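Local coordinates for protein enoyl-CoA hydratase/isomerase (Shewanella pealeana, PDB 4KPK) that probably acts on acyl-CoA thioesters as a hydratase or isomerase of the crotonase family, at residues Ile153-Ile158 / Ser182-Arg187; Thr186-Gln191 / Leu212-Asp217. All coordinates share one frame; numbering follows the deposited sequence.

Contact 1 (Ile153-Ile158 / Ser182-Arg187)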
loop_
_atom_site.group_PDB
_atom_site.type_symbol
_atom_site.label_atom_id
_atom_site.label_comp_id
_atom_site.label_asym_id
_atom_site.label_seq_id
_atom_site.Cartn_x
_atom_site.Cartn_y
_atom_site.Cartn_z
ATOM N N ILE A 153 10.030 -15.026 -2.319
ATOM C CA ILE A 153 10.579 -13.850 -1.640
ATOM C C ILE A 153 9.455 -13.003 -1.078
ATOM O O ILE A 153 9.452 -12.629 0.071
ATOM C CB ILE A 153 11.404 -12.998 -2.621
ATOM C CG1 ILE A 153 12.653 -13.763 -2.967
ATOM C CG2 ILE A 153 11.648 -11.623 -2.015
ATOM C CD1 ILE A 153 13.256 -13.344 -4.280
ATOM N N CYS A 154 8.454 -12.755 -1.892
ATOM C CA CYS A 154 7.248 -12.090 -1.414
ATOM C C CYS A 154 6.432 -12.803 -0.360
ATOM O O CYS A 154 5.627 -12.147 0.289
ATOM C CB CYS A 154 6.376 -11.660 -2.577
ATOM S SG CYS A 154 7.352 -10.418 -3.452
ATOM N N CYS A 155 6.679 -14.092 -0.146
ATOM C CA CYS A 155 6.011 -14.865 0.894
ATOM C C CYS A 155 6.790 -14.851 2.208
ATOM O O CYS A 155 6.255 -15.220 3.251
ATOM C CB CYS A 155 5.757 -16.295 0.409
ATOM S SG CYS A 155 4.389 -16.364 -0.741
ATOM N N SER A 156 8.038 -14.405 2.154
ATOM C CA SER A 156 8.922 -14.425 3.321
ATOM C C SER A 156 8.685 -13.206 4.138
ATOM O O SER A 156 8.228 -12.223 3.631
ATOM C CB SER A 156 10.377 -14.487 2.903
ATOM O OG SER A 156 10.598 -15.687 2.160
ATOM N N ASP A 157 8.972 -13.274 5.433
ATOM C CA ASP A 157 8.741 -12.122 6.299
ATOM C C ASP A 157 9.905 -11.067 6.118
ATOM O O ASP A 157 9.663 -9.849 6.228
ATOM C CB ASP A 157 8.611 -12.576 7.743
ATOM C CG ASP A 157 7.384 -13.508 7.975
ATOM O OD1 ASP A 157 6.264 -13.180 7.521
ATOM O OD2 ASP A 157 7.546 -14.583 8.622
ATOM N N ILE A 158 11.114 -11.568 5.874
ATOM C CA ILE A 158 12.336 -10.749 5.686
ATOM C C ILE A 158 13.079 -11.304 4.493
ATOM O O ILE A 158 13.235 -12.506 4.383
ATOM C CB ILE A 158 13.273 -10.711 6.897
ATOM C CG1 ILE A 158 12.653 -9.881 8.047
ATOM C CG2 ILE A 158 14.575 -9.997 6.567
ATOM C CD1 ILE A 158 12.461 -10.671 9.289
ATOM N N SER A 182 0.940 -13.806 -7.882
ATOM C CA SER A 182 0.490 -12.409 -7.955
ATOM C C SER A 182 -0.104 -11.865 -6.693
ATOM O O SER A 182 -0.050 -10.679 -6.494
ATOM C CB SER A 182 -0.449 -12.170 -9.145
ATOM O OG SER A 182 -1.604 -13.019 -9.152
ATOM N N PRO A 183 -0.715 -12.724 -5.847
ATOM C CA PRO A 183 -1.332 -12.149 -4.662
ATOM C C PRO A 183 -0.281 -11.666 -3.695
ATOM O O PRO A 183 -0.430 -10.644 -3.054
ATOM C CB PRO A 183 -2.210 -13.338 -4.069
ATOM C CG PRO A 183 -2.415 -14.304 -5.191
ATOM C CD PRO A 183 -1.264 -14.075 -6.171
ATOM N N TYR A 184 0.777 -12.439 -3.573
ATOM C CA TYR A 184 1.850 -12.175 -2.665
ATOM C C TYR A 184 2.717 -11.075 -3.226
ATOM O O TYR A 184 3.209 -10.222 -2.518
ATOM C CB TYR A 184 2.647 -13.478 -2.465
ATOM C CG TYR A 184 1.709 -14.602 -2.087
ATOM C CD1 TYR A 184 1.239 -14.729 -0.788
ATOM C CD2 TYR A 184 1.264 -15.508 -3.024
ATOM C CE1 TYR A 184 0.325 -15.769 -0.437
ATOM C CE2 TYR A 184 0.336 -16.516 -2.686
ATOM C CZ TYR A 184 -0.115 -16.659 -1.402
ATOM O OH TYR A 184 -1.037 -17.686 -1.057
ATOM N N VAL A 185 2.896 -11.080 -4.523
ATOM C CA VAL A 185 3.815 -10.106 -5.111
ATOM C C VAL A 185 3.177 -8.740 -5.037
ATOM O O VAL A 185 3.852 -7.769 -4.723
ATOM C CB VAL A 185 4.209 -10.490 -6.523
ATOM C CG1 VAL A 185 4.814 -9.319 -7.291
ATOM C CG2 VAL A 185 5.156 -11.679 -6.470
ATOM N N THR A 186 1.861 -8.701 -5.267
ATOM C CA THR A 186 1.069 -7.484 -5.208
ATOM C C THR A 186 0.995 -6.913 -3.803
ATOM O O THR A 186 1.094 -5.674 -3.576
ATOM C CB THR A 186 -0.337 -7.729 -5.825
ATOM O OG1 THR A 186 -0.149 -8.208 -7.137
ATOM C CG2 THR A 186 -1.122 -6.458 -5.947
ATOM N N ARG A 187 0.844 -7.791 -2.841
ATOM C CA ARG A 187 0.878 -7.351 -1.470
ATOM C C ARG A 187 2.228 -6.649 -1.167
ATOM O O ARG A 187 2.272 -5.646 -0.459
ATOM C CB ARG A 187 0.719 -8.530 -0.524
ATOM C CG ARG A 187 0.400 -8.143 0.888
ATOM C CD ARG A 187 0.365 -9.337 1.805
ATOM N NE ARG A 187 1.439 -10.227 1.493
ATOM C CZ ARG A 187 1.527 -11.499 1.867
ATOM N NH1 ARG A 187 0.562 -12.054 2.558
ATOM N NH2 ARG A 187 2.617 -12.214 1.545
#
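The Tyr184 ring has Cys155 SG over one face and CB of the preceding residue, Pro183, over the opposite one, both offset toward the rim. Cys155 SG is 3.8 Å from the Tyr184 ring centroid and 26° off the normal, a sulfur-aromatic contact; Cys155 SG reaches Tyr184 CG at 3.5 Å. At the ring's edge, in plane, comes Arg187 NH2. The guanidinium presents its own edge to the last turn of helix 148-155: Arg187 NH2 donates to Cys154 O at 3.3 Å, with Cys154 O lying almost in the guanidinium plane and an N-H...O angle of 142°. Arg187 NH1 pairs with Glu252, its strongest partner, and NH2 also with Asp131; the long, bent bond to Cys154 O supplements these. In this crotonase-like fold the contact joins helix 148-155, which leads into strand 158-161, to helix 182-189. Cys154 CB lies 3.5 Å from Tyr184 O, while chi1 of -65° puts Cys154 SG beside its backbone N, where it meets Val185 CG2 at 3.9 Å. A serine in place of Tyr184 would probably leave Cys155 SG without its aromatic face and open a gap beside helix 113-132, where the ring touches Met127.

Contact 2 (Thr186-Gln191 / Leu212-Asp217); sequences TRAMGQ and LQIIHD
Met189, modelled as selenomethionine, meets Ile214 and Leu212 with different parts of its side chain. Met189 CB packs on the tip of Ile214, 3.9 Å from CD1, and also lies 4.0 Å from Leu212 O. CG takes the crowded position between the backbone N and the carbonyl carbon (chi1 89°), which carries it away from Ile214 and Leu212. CG and SE make no close contact with 212-217; only CE, after a bend at the last torsion (chi3 -41°), comes back toward Leu212 CD1. The modelled separation of those two methyls is too short to be trusted, so only their neighbourhood can be inferred. Taken as wholes, the Met189 and Leu212 side chains lie side by side, pointing the same way, and Tyr197 of helix 191-200 touches both.

Ile214 CD1 serves a second neighbour, Ala188 CB, at 4.0 Å, and its side chain also reaches Leu150 and Cys154 of helix 148-155. The backbones approach as well: Met189 CA directs its hydrogen at Leu212 O, with a C...O distance of 3.4 Å and an angle of 166° at the hydrogen. No direct hydrogen bond links the segments. Instead, one water donates to Met189 O at 2.7 Å and, weakly, to Leu212 O, bridging two carbonyls at neighbouring helix ends.

Both backbones turn here. Gly190, with positive phi, closes helix 182-189 and at the same time stands at the N-cap of helix 191-200. Gln213, also with positive phi, breaks helix 206-212 with two bonds back into its last turn. The arrangement is thus packing of the end of helix 182-189 against the end of helix 206-212 and the loop that follows, with the Schellman motif at Gln213, where the crotonase-like chain leaves helix 206-212 for strand 217-218.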
loop_
_atom_site.group_PDB
_atom_site.type_symbol
_atom_site.label_atom_id
_atom_site.label_comp_id
_atom_site.label_asym_id
_atom_site.label_seq_id
_atom_site.Cartn_x
_atom_site.Cartn_y
_atom_site.Cartn_z
ATOM N N THR A 186 1.861 -8.701 -5.267
ATOM C CA THR A 186 1.069 -7.484 -5.208
ATOM C C THR A 186 0.995 -6.913 -3.803
ATOM O O THR A 186 1.094 -5.674 -3.576
ATOM C CB THR A 186 -0.337 -7.729 -5.825
ATOM O OG1 THR A 186 -0.149 -8.208 -7.137
ATOM C CG2 THR A 186 -1.122 -6.458 -5.947
ATOM N N ARG A 187 0.844 -7.791 -2.841
ATOM C CA ARG A 187 0.878 -7.351 -1.470
ATOM C C ARG A 187 2.228 -6.649 -1.167
ATOM O O ARG A 187 2.272 -5.646 -0.459
ATOM C CB ARG A 187 0.719 -8.530 -0.524
ATOM C CG ARG A 187 0.400 -8.143 0.888
ATOM C CD ARG A 187 0.365 -9.337 1.805
ATOM N NE ARG A 187 1.439 -10.227 1.493
ATOM C CZ ARG A 187 1.527 -11.499 1.867
ATOM N NH1 ARG A 187 0.562 -12.054 2.558
ATOM N NH2 ARG A 187 2.617 -12.214 1.545
ATOM N N ALA A 188 3.315 -7.183 -1.686
ATOM C CA ALA A 188 4.629 -6.651 -1.345
ATOM C C ALA A 188 4.903 -5.323 -1.995
ATOM O O ALA A 188 5.178 -4.375 -1.325
ATOM C CB ALA A 188 5.672 -7.651 -1.753
HETATM N N MSE A 189 4.786 -5.271 -3.311
HETATM C CA MSE A 189 5.189 -4.108 -4.111
HETATM C C MSE A 189 4.083 -3.124 -4.408
HETATM O O MSE A 189 4.358 -1.977 -4.780
HETATM C CB MSE A 189 5.807 -4.626 -5.395
HETATM C CG MSE A 189 4.831 -4.863 -6.538
HETATM SE SE MSE A 189 5.704 -5.482 -8.223
HETATM C CE MSE A 189 7.340 -4.419 -8.372
ATOM N N GLY A 190 2.825 -3.532 -4.206
ATOM C CA GLY A 190 1.682 -2.664 -4.431
ATOM C C GLY A 190 1.163 -2.733 -5.888
ATOM O O GLY A 190 1.901 -3.087 -6.801
ATOM N N GLN A 191 -0.105 -2.370 -6.081
ATOM C CA GLN A 191 -0.763 -2.288 -7.389
ATOM C C GLN A 191 -0.164 -1.326 -8.384
ATOM O O GLN A 191 -0.057 -1.643 -9.561
ATOM C CB GLN A 191 -2.251 -1.943 -7.237
ATOM C CG GLN A 191 -3.091 -3.042 -6.528
ATOM C CD GLN A 191 -3.816 -3.959 -7.516
ATOM O OE1 GLN A 191 -3.960 -3.625 -8.710
ATOM N NE2 GLN A 191 -4.239 -5.154 -7.028
ATOM N N LEU A 212 10.669 -0.631 -3.704
ATOM C CA LEU A 212 9.369 -1.260 -3.820
ATOM C C LEU A 212 9.031 -2.178 -2.660
ATOM O O LEU A 212 7.872 -2.666 -2.531
ATOM C CB LEU A 212 9.371 -2.108 -5.048
ATOM C CG LEU A 212 9.517 -1.321 -6.335
ATOM C CD1 LEU A 212 9.439 -2.264 -7.493
ATOM C CD2 LEU A 212 8.514 -0.207 -6.489
ATOM N N GLN A 213 10.068 -2.435 -1.846
ATOM C CA GLN A 213 9.960 -3.239 -0.637
ATOM C C GLN A 213 9.847 -4.697 -0.963
ATOM O O GLN A 213 9.475 -5.455 -0.118
ATOM C CB GLN A 213 8.778 -2.826 0.294
ATOM C CG GLN A 213 8.934 -1.463 0.934
ATOM C CD GLN A 213 7.832 -1.128 1.927
ATOM O OE1 GLN A 213 7.481 -1.920 2.801
ATOM N NE2 GLN A 213 7.292 0.073 1.799
ATOM N N ILE A 214 10.221 -5.112 -2.165
ATOM C CA ILE A 214 10.396 -6.543 -2.462
ATOM C C ILE A 214 11.477 -7.131 -1.523
ATOM O O ILE A 214 11.366 -8.281 -1.031
ATOM C CB ILE A 214 10.738 -6.741 -3.970
ATOM C CG1 ILE A 214 9.528 -6.467 -4.849
ATOM C CG2 ILE A 214 11.312 -8.122 -4.231
ATOM C CD1 ILE A 214 8.381 -7.452 -4.627
ATOM N N ILE A 215 12.529 -6.314 -1.242
ATOM C CA ILE A 215 13.516 -6.727 -0.268
ATOM C C ILE A 215 13.552 -5.693 0.808
ATOM O O ILE A 215 12.980 -4.628 0.633
ATOM C CB ILE A 215 14.849 -7.001 -0.900
ATOM C CG1 ILE A 215 15.537 -5.709 -1.454
ATOM C CG2 ILE A 215 14.688 -8.088 -1.943
ATOM C CD1 ILE A 215 16.679 -5.989 -2.387
ATOM N N HIS A 216 14.120 -6.090 1.944
ATOM C CA HIS A 216 14.292 -5.247 3.147
ATOM C C HIS A 216 15.711 -4.689 3.283
ATOM O O HIS A 216 15.893 -3.669 3.909
ATOM C CB HIS A 216 13.916 -6.033 4.408
ATOM C CG HIS A 216 12.503 -6.545 4.377
ATOM N ND1 HIS A 216 11.420 -5.765 4.705
ATOM C CD2 HIS A 216 11.993 -7.736 3.996
ATOM C CE1 HIS A 216 10.305 -6.463 4.544
ATOM N NE2 HIS A 216 10.629 -7.654 4.080
ATOM N N ASP A 217 16.709 -5.317 2.673
ATOM C CA ASP A 217 18.132 -4.894 2.872
ATOM C C ASP A 217 18.947 -5.351 1.657
ATOM O O ASP A 217 18.571 -6.319 0.982
ATOM C CB ASP A 217 18.723 -5.548 4.142
ATOM C CG ASP A 217 20.088 -4.921 4.597
ATOM O OD1 ASP A 217 20.257 -3.685 4.502
ATOM O OD2 ASP A 217 21.005 -5.656 5.078
HETATM O O HOH W 1 5.955 -0.167 -3.549
#

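In the fold
Both contacts are buried and use helix 182-189, contact 1 through Tyr184, Val185 and Arg187 and contact 2 through Ala188 and Met189; contact 1 is centred about 7 Å from the centre of the chain and contact 2 about 13 Å. They meet where Cys154 SG packs against Ile214 CD1, 3.4 Å apart, so helix 148-155, helix 182-189 and the loop after helix 206-212 adjoin. Contact 1 is helix on helix and mixes sulfur, aromatic ring and a charged group; contact 2 sets a helix end against a loop, with aliphatic packing and a water bridge. Other subunits border both: Ile256 of the second subunit packs on Tyr184, and Arg192 of the third on Cys154, Ala188 and Gln213.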